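Local coordinates for uncharacterized CONSERVED DOMAIN PROTEIN (Vibrio cholerae, PDB 3LKV), which probably serves as the periplasmic substrate-binding component of an ABC transporter, holding phenylalanine in the cleft between its two lobes, at residues 8-22 and 68-80. Residues are numbered along the deposited sequence; the frame is centred on the assembly and turned at random.
Sequences TAKVAVSQIVEHPAL and ENPDVLVGIATPT. With PHE (phenylalanine), chain B.
Val-13 and Val-74 lie side by side on neighbouring parallel strands, 9-15 and 72-76, separated in sequence by helix 20-35, strand 44-50 and helix 55-66, in the Rossmann-like lobe of a type I periplasmic binding protein. Five parallel bridges, from Val-11/Val-72 to Gln-15/Ile-76, set the pairing. Its backbone ladder runs through Ala-12 and Ser-14, whose N-H and C=O groups both point at strand 72-76; Ser-14 N to Val-74 O (2.9 Å, 172° at the hydrogen) is nearly straight.

At the start of the ladder Lys-10 O takes two donors, Val-72 N and Asp-71 N, while Asp-71 OD2 accepts Lys-10 N at 2.7 Å through its anti lone pair. The Lys-10 chain runs past Pro-70 and bends at chi4 (90°). Its NZ makes only a long salt bridge with Glu-68 OE1 (3.8 Å), being hydrogen-bonded to Glu-45 and Asp-47, which bind a zinc ion.

Apolar packing on the face of Val-11 and Val-13 includes Val-13 CG1 against Ile-76 CD1 (3.5 Å). On the other face, Ala-12 CB meets Pro-70 CB and Leu-73 CD2, beside Phe-65 of helix 55-66. Beyond the strands, Ile-16 CG2 presses on Ala-77 CB (3.4 Å), tighter than usual for two carbons, and its CG1 branch crosses Pro-79 at about a right angle.

The segments that follow the two strands reach the ligand. His-19, Ala-21 and Leu-22 border the phenylalanine ring; the start of helix 78-87 grips its carboxylate, Thr-78 N reaching OXT (2.8 Å, 168°) and Thr-78 OG1 bonding to O at 2.7 Å.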
loop_
_atom_site.group_PDB
_atom_site.type_symbol
_atom_site.label_atom_id
_atom_site.label_comp_id
_atom_site.label_asym_id
_atom_site.label_seq_id
_atom_site.Cartn_x
_atom_site.Cartn_y
_atom_site.Cartn_z
ATOM N N THR A 8 15.813 -8.567 7.434
ATOM C CA THR A 8 14.683 -7.699 7.107
ATOM C C THR A 8 14.484 -6.676 8.242
ATOM O O THR A 8 14.323 -7.064 9.388
ATOM C CB THR A 8 13.372 -8.534 6.933
ATOM O OG1 THR A 8 13.531 -9.386 5.803
ATOM C CG2 THR A 8 12.100 -7.655 6.707
ATOM N N ALA A 9 14.469 -5.392 7.949
ATOM C CA ALA A 9 14.142 -4.416 8.972
ATOM C C ALA A 9 12.640 -4.469 9.260
ATOM O O ALA A 9 11.804 -4.521 8.325
ATOM C CB ALA A 9 14.513 -3.046 8.511
ATOM N N LYS A 10 12.292 -4.426 10.527
ATOM C CA LYS A 10 10.893 -4.418 10.924
ATOM C C LYS A 10 10.561 -3.111 11.619
ATOM O O LYS A 10 11.081 -2.812 12.666
ATOM C CB LYS A 10 10.591 -5.600 11.824
ATOM C CG LYS A 10 9.083 -5.816 12.135
ATOM C CD LYS A 10 8.829 -7.312 12.651
ATOM C CE LYS A 10 7.614 -7.459 13.631
ATOM N NZ LYS A 10 6.264 -7.752 13.013
ATOM N N VAL A 11 9.717 -2.332 10.971
ATOM C CA VAL A 11 9.314 -1.012 11.419
ATOM C C VAL A 11 7.800 -1.059 11.642
ATOM O O VAL A 11 7.051 -1.383 10.715
ATOM C CB VAL A 11 9.707 0.033 10.390
ATOM C CG1 VAL A 11 9.208 1.442 10.794
ATOM C CG2 VAL A 11 11.278 0.001 10.219
ATOM N N ALA A 12 7.370 -0.709 12.860
ATOM C CA ALA A 12 5.975 -0.756 13.234
ATOM C C ALA A 12 5.502 0.656 13.559
ATOM O O ALA A 12 6.095 1.317 14.407
ATOM C CB ALA A 12 5.789 -1.700 14.457
ATOM N N VAL A 13 4.446 1.072 12.879
ATOM C CA VAL A 13 3.978 2.421 12.865
ATOM C C VAL A 13 2.607 2.507 13.492
ATOM O O VAL A 13 1.673 1.842 13.038
ATOM C CB VAL A 13 3.862 2.971 11.441
ATOM C CG1 VAL A 13 3.416 4.433 11.501
ATOM C CG2 VAL A 13 5.190 2.823 10.665
ATOM N N SER A 14 2.494 3.293 14.550
ATOM C CA SER A 14 1.247 3.533 15.209
ATOM C C SER A 14 0.826 4.994 15.063
ATOM O O SER A 14 1.599 5.905 15.353
ATOM C CB SER A 14 1.452 3.244 16.671
ATOM O OG SER A 14 0.251 3.422 17.421
ATOM N N GLN A 15 -0.438 5.208 14.710
ATOM C CA GLN A 15 -0.958 6.525 14.326
ATOM C C GLN A 15 -2.276 6.689 15.033
ATOM O O GLN A 15 -3.113 5.769 14.994
ATOM C CB GLN A 15 -1.175 6.512 12.813
ATOM C CG GLN A 15 -1.470 7.787 12.241
ATOM C CD GLN A 15 -1.591 7.725 10.715
ATOM O OE1 GLN A 15 -0.716 7.218 10.054
ATOM N NE2 GLN A 15 -2.655 8.279 10.180
ATOM N N ILE A 16 -2.504 7.832 15.683
ATOM C CA ILE A 16 -3.697 7.974 16.507
ATOM C C ILE A 16 -4.996 7.839 15.692
ATOM O O ILE A 16 -5.997 7.254 16.159
ATOM C CB ILE A 16 -3.624 9.277 17.361
ATOM C CG1 ILE A 16 -4.803 9.402 18.313
ATOM C CG2 ILE A 16 -3.469 10.530 16.475
ATOM C CD1 ILE A 16 -4.991 8.262 19.334
ATOM N N VAL A 17 -4.995 8.412 14.491
ATOM C CA VAL A 17 -6.180 8.422 13.647
ATOM C C VAL A 17 -5.720 8.727 12.240
ATOM O O VAL A 17 -4.644 9.312 12.031
ATOM C CB VAL A 17 -7.261 9.441 14.157
ATOM C CG1 VAL A 17 -6.869 10.880 13.830
ATOM C CG2 VAL A 17 -8.666 9.134 13.532
ATOM N N GLU A 18 -6.505 8.305 11.250
ATOM C CA GLU A 18 -6.265 8.742 9.840
ATOM C C GLU A 18 -6.875 10.111 9.591
ATOM O O GLU A 18 -8.065 10.248 9.548
ATOM C CB GLU A 18 -6.825 7.698 8.867
ATOM C CG GLU A 18 -6.022 6.406 9.077
ATOM C CD GLU A 18 -6.441 5.203 8.245
ATOM O OE1 GLU A 18 -7.475 5.239 7.570
ATOM O OE2 GLU A 18 -5.690 4.187 8.279
ATOM N N HIS A 19 -6.035 11.143 9.554
ATOM C CA HIS A 19 -6.399 12.416 8.949
ATOM C C HIS A 19 -5.272 12.832 8.015
ATOM O O HIS A 19 -4.166 12.323 8.133
ATOM C CB HIS A 19 -6.787 13.496 9.997
ATOM C CG HIS A 19 -5.709 13.908 10.961
ATOM N ND1 HIS A 19 -4.737 14.827 10.644
ATOM C CD2 HIS A 19 -5.531 13.625 12.274
ATOM C CE1 HIS A 19 -3.973 15.050 11.702
ATOM N NE2 HIS A 19 -4.435 14.337 12.707
ATOM N N PRO A 20 -5.567 13.703 7.034
ATOM C CA PRO A 20 -4.596 13.854 5.948
ATOM C C PRO A 20 -3.168 14.196 6.353
ATOM O O PRO A 20 -2.242 13.627 5.776
ATOM C CB PRO A 20 -5.211 14.980 5.091
ATOM C CG PRO A 20 -6.730 14.789 5.224
ATOM C CD PRO A 20 -6.913 14.226 6.665
ATOM N N ALA A 21 -2.964 15.070 7.353
ATOM C CA ALA A 21 -1.584 15.397 7.755
ATOM C C ALA A 21 -0.815 14.154 8.217
ATOM O O ALA A 21 0.379 13.953 7.889
ATOM C CB ALA A 21 -1.522 16.462 8.817
ATOM N N LEU A 22 -1.471 13.316 8.996
ATOM C CA LEU A 22 -0.752 12.146 9.524
ATOM C C LEU A 22 -0.538 11.097 8.461
ATOM O O LEU A 22 0.504 10.411 8.471
ATOM C CB LEU A 22 -1.465 11.541 10.697
ATOM C CG LEU A 22 -1.701 12.520 11.860
ATOM C CD1 LEU A 22 -2.300 11.752 12.966
ATOM C CD2 LEU A 22 -0.425 13.203 12.302
ATOM N N GLU A 68 5.715 -8.091 19.243
ATOM C CA GLU A 68 6.191 -8.606 17.968
ATOM C C GLU A 68 7.674 -8.219 17.709
ATOM O O GLU A 68 8.170 -8.374 16.592
ATOM C CB GLU A 68 5.303 -8.032 16.843
ATOM C CG GLU A 68 3.872 -8.532 16.857
ATOM C CD GLU A 68 2.924 -7.756 15.911
ATOM O OE1 GLU A 68 3.333 -6.777 15.202
ATOM O OE2 GLU A 68 1.737 -8.135 15.885
ATOM N N ASN A 69 8.370 -7.703 18.714
ATOM C CA ASN A 69 9.782 -7.368 18.563
ATOM C C ASN A 69 10.205 -6.682 17.231
ATOM O O ASN A 69 10.954 -7.216 16.438
ATOM C CB ASN A 69 10.585 -8.622 18.836
ATOM C CG ASN A 69 10.094 -9.326 20.118
ATOM O OD1 ASN A 69 10.032 -8.716 21.192
ATOM N ND2 ASN A 69 9.657 -10.576 19.983
ATOM N N PRO A 70 9.672 -5.501 16.966
ATOM C CA PRO A 70 10.131 -4.791 15.781
ATOM C C PRO A 70 11.490 -4.166 16.072
ATOM O O PRO A 70 11.833 -3.999 17.227
ATOM C CB PRO A 70 9.082 -3.708 15.594
ATOM C CG PRO A 70 8.662 -3.388 17.041
ATOM C CD PRO A 70 8.724 -4.721 17.758
ATOM N N ASP A 71 12.226 -3.793 15.039
ATOM C CA ASP A 71 13.523 -3.113 15.201
ATOM C C ASP A 71 13.284 -1.670 15.632
ATOM O O ASP A 71 14.064 -1.091 16.420
ATOM C CB ASP A 71 14.313 -3.168 13.899
ATOM C CG ASP A 71 14.618 -4.616 13.442
ATOM O OD1 ASP A 71 15.389 -5.283 14.143
ATOM O OD2 ASP A 71 14.098 -5.131 12.406
ATOM N N VAL A 72 12.237 -1.045 15.098
ATOM C CA VAL A 72 11.972 0.344 15.422
ATOM C C VAL A 72 10.476 0.575 15.472
ATOM O O VAL A 72 9.726 0.058 14.620
ATOM C CB VAL A 72 12.605 1.366 14.378
ATOM C CG1 VAL A 72 12.317 2.791 14.806
ATOM C CG2 VAL A 72 14.118 1.155 14.268
ATOM N N LEU A 73 10.056 1.319 16.482
ATOM C CA LEU A 73 8.655 1.702 16.620
ATOM C C LEU A 73 8.530 3.170 16.235
ATOM O O LEU A 73 9.400 3.960 16.592
ATOM C CB LEU A 73 8.173 1.499 18.039
ATOM C CG LEU A 73 8.070 0.077 18.552
ATOM C CD1 LEU A 73 8.249 0.096 20.101
ATOM C CD2 LEU A 73 6.711 -0.511 18.158
ATOM N N VAL A 74 7.504 3.511 15.470
ATOM C CA VAL A 74 7.302 4.883 15.034
ATOM C C VAL A 74 5.944 5.330 15.564
ATOM O O VAL A 74 4.911 4.641 15.332
ATOM C CB VAL A 74 7.334 5.028 13.494
ATOM C CG1 VAL A 74 6.949 6.457 13.111
ATOM C CG2 VAL A 74 8.737 4.667 12.931
ATOM N N GLY A 75 5.935 6.393 16.340
ATOM C CA GLY A 75 4.675 6.918 16.838
ATOM C C GLY A 75 4.353 8.207 16.122
ATOM O O GLY A 75 5.023 9.247 16.328
ATOM N N ILE A 76 3.332 8.172 15.290
ATOM C CA ILE A 76 2.929 9.344 14.585
ATOM C C ILE A 76 1.773 9.987 15.403
ATOM O O ILE A 76 0.683 9.399 15.539
ATOM C CB ILE A 76 2.415 8.994 13.192
ATOM C CG1 ILE A 76 3.471 8.309 12.350
ATOM C CG2 ILE A 76 1.913 10.228 12.492
ATOM C CD1 ILE A 76 2.953 7.874 10.900
ATOM N N ALA A 77 2.033 11.191 15.914
ATOM C CA ALA A 77 1.110 11.978 16.740
ATOM C C ALA A 77 1.307 11.636 18.213
ATOM O O ALA A 77 1.823 10.578 18.571
ATOM C CB ALA A 77 -0.369 11.842 16.295
ATOM N N THR A 78 0.909 12.563 19.067
ATOM C CA THR A 78 1.289 12.521 20.479
ATOM C C THR A 78 0.712 11.351 21.272
ATOM O O THR A 78 1.432 10.687 22.019
ATOM C CB THR A 78 0.975 13.882 21.165
ATOM O OG1 THR A 78 1.863 14.863 20.621
ATOM C CG2 THR A 78 1.194 13.797 22.674
ATOM N N PRO A 79 -0.596 11.100 21.140
ATOM C CA PRO A 79 -1.200 10.071 22.020
ATOM C C PRO A 79 -0.659 8.665 21.707
ATOM O O PRO A 79 -0.393 7.900 22.611
ATOM C CB PRO A 79 -2.707 10.191 21.761
ATOM C CG PRO A 79 -2.894 11.462 21.052
ATOM C CD PRO A 79 -1.592 11.810 20.349
ATOM N N THR A 80 -0.374 8.370 20.449
ATOM C CA THR A 80 0.147 7.045 20.097
ATOM C C THR A 80 1.610 6.983 20.499
ATOM O O THR A 80 2.032 5.974 21.018
ATOM C CB THR A 80 -0.063 6.753 18.609
ATOM O OG1 THR A 80 -0.205 7.999 17.913
ATOM C CG2 THR A 80 -1.393 5.966 18.406
HETATM N N PHE B . 1.193 17.552 16.123
HETATM C CA PHE B . -0.034 16.710 16.422
HETATM C C PHE B . 0.258 15.834 17.670
HETATM O O PHE B . 1.211 16.196 18.421
HETATM C CB PHE B . -0.481 15.889 15.204
HETATM C CG PHE B . -1.214 16.718 14.153
HETATM C CD1 PHE B . -2.525 17.170 14.391
HETATM C CD2 PHE B . -0.609 17.063 12.965
HETATM C CE1 PHE B . -3.179 17.936 13.480
HETATM C CE2 PHE B . -1.261 17.821 12.040
HETATM C CZ PHE B . -2.541 18.278 12.273
HETATM O OXT PHE B . -0.414 14.826 17.986
HETATM O O HOH W 1 0.442 3.442 20.290
#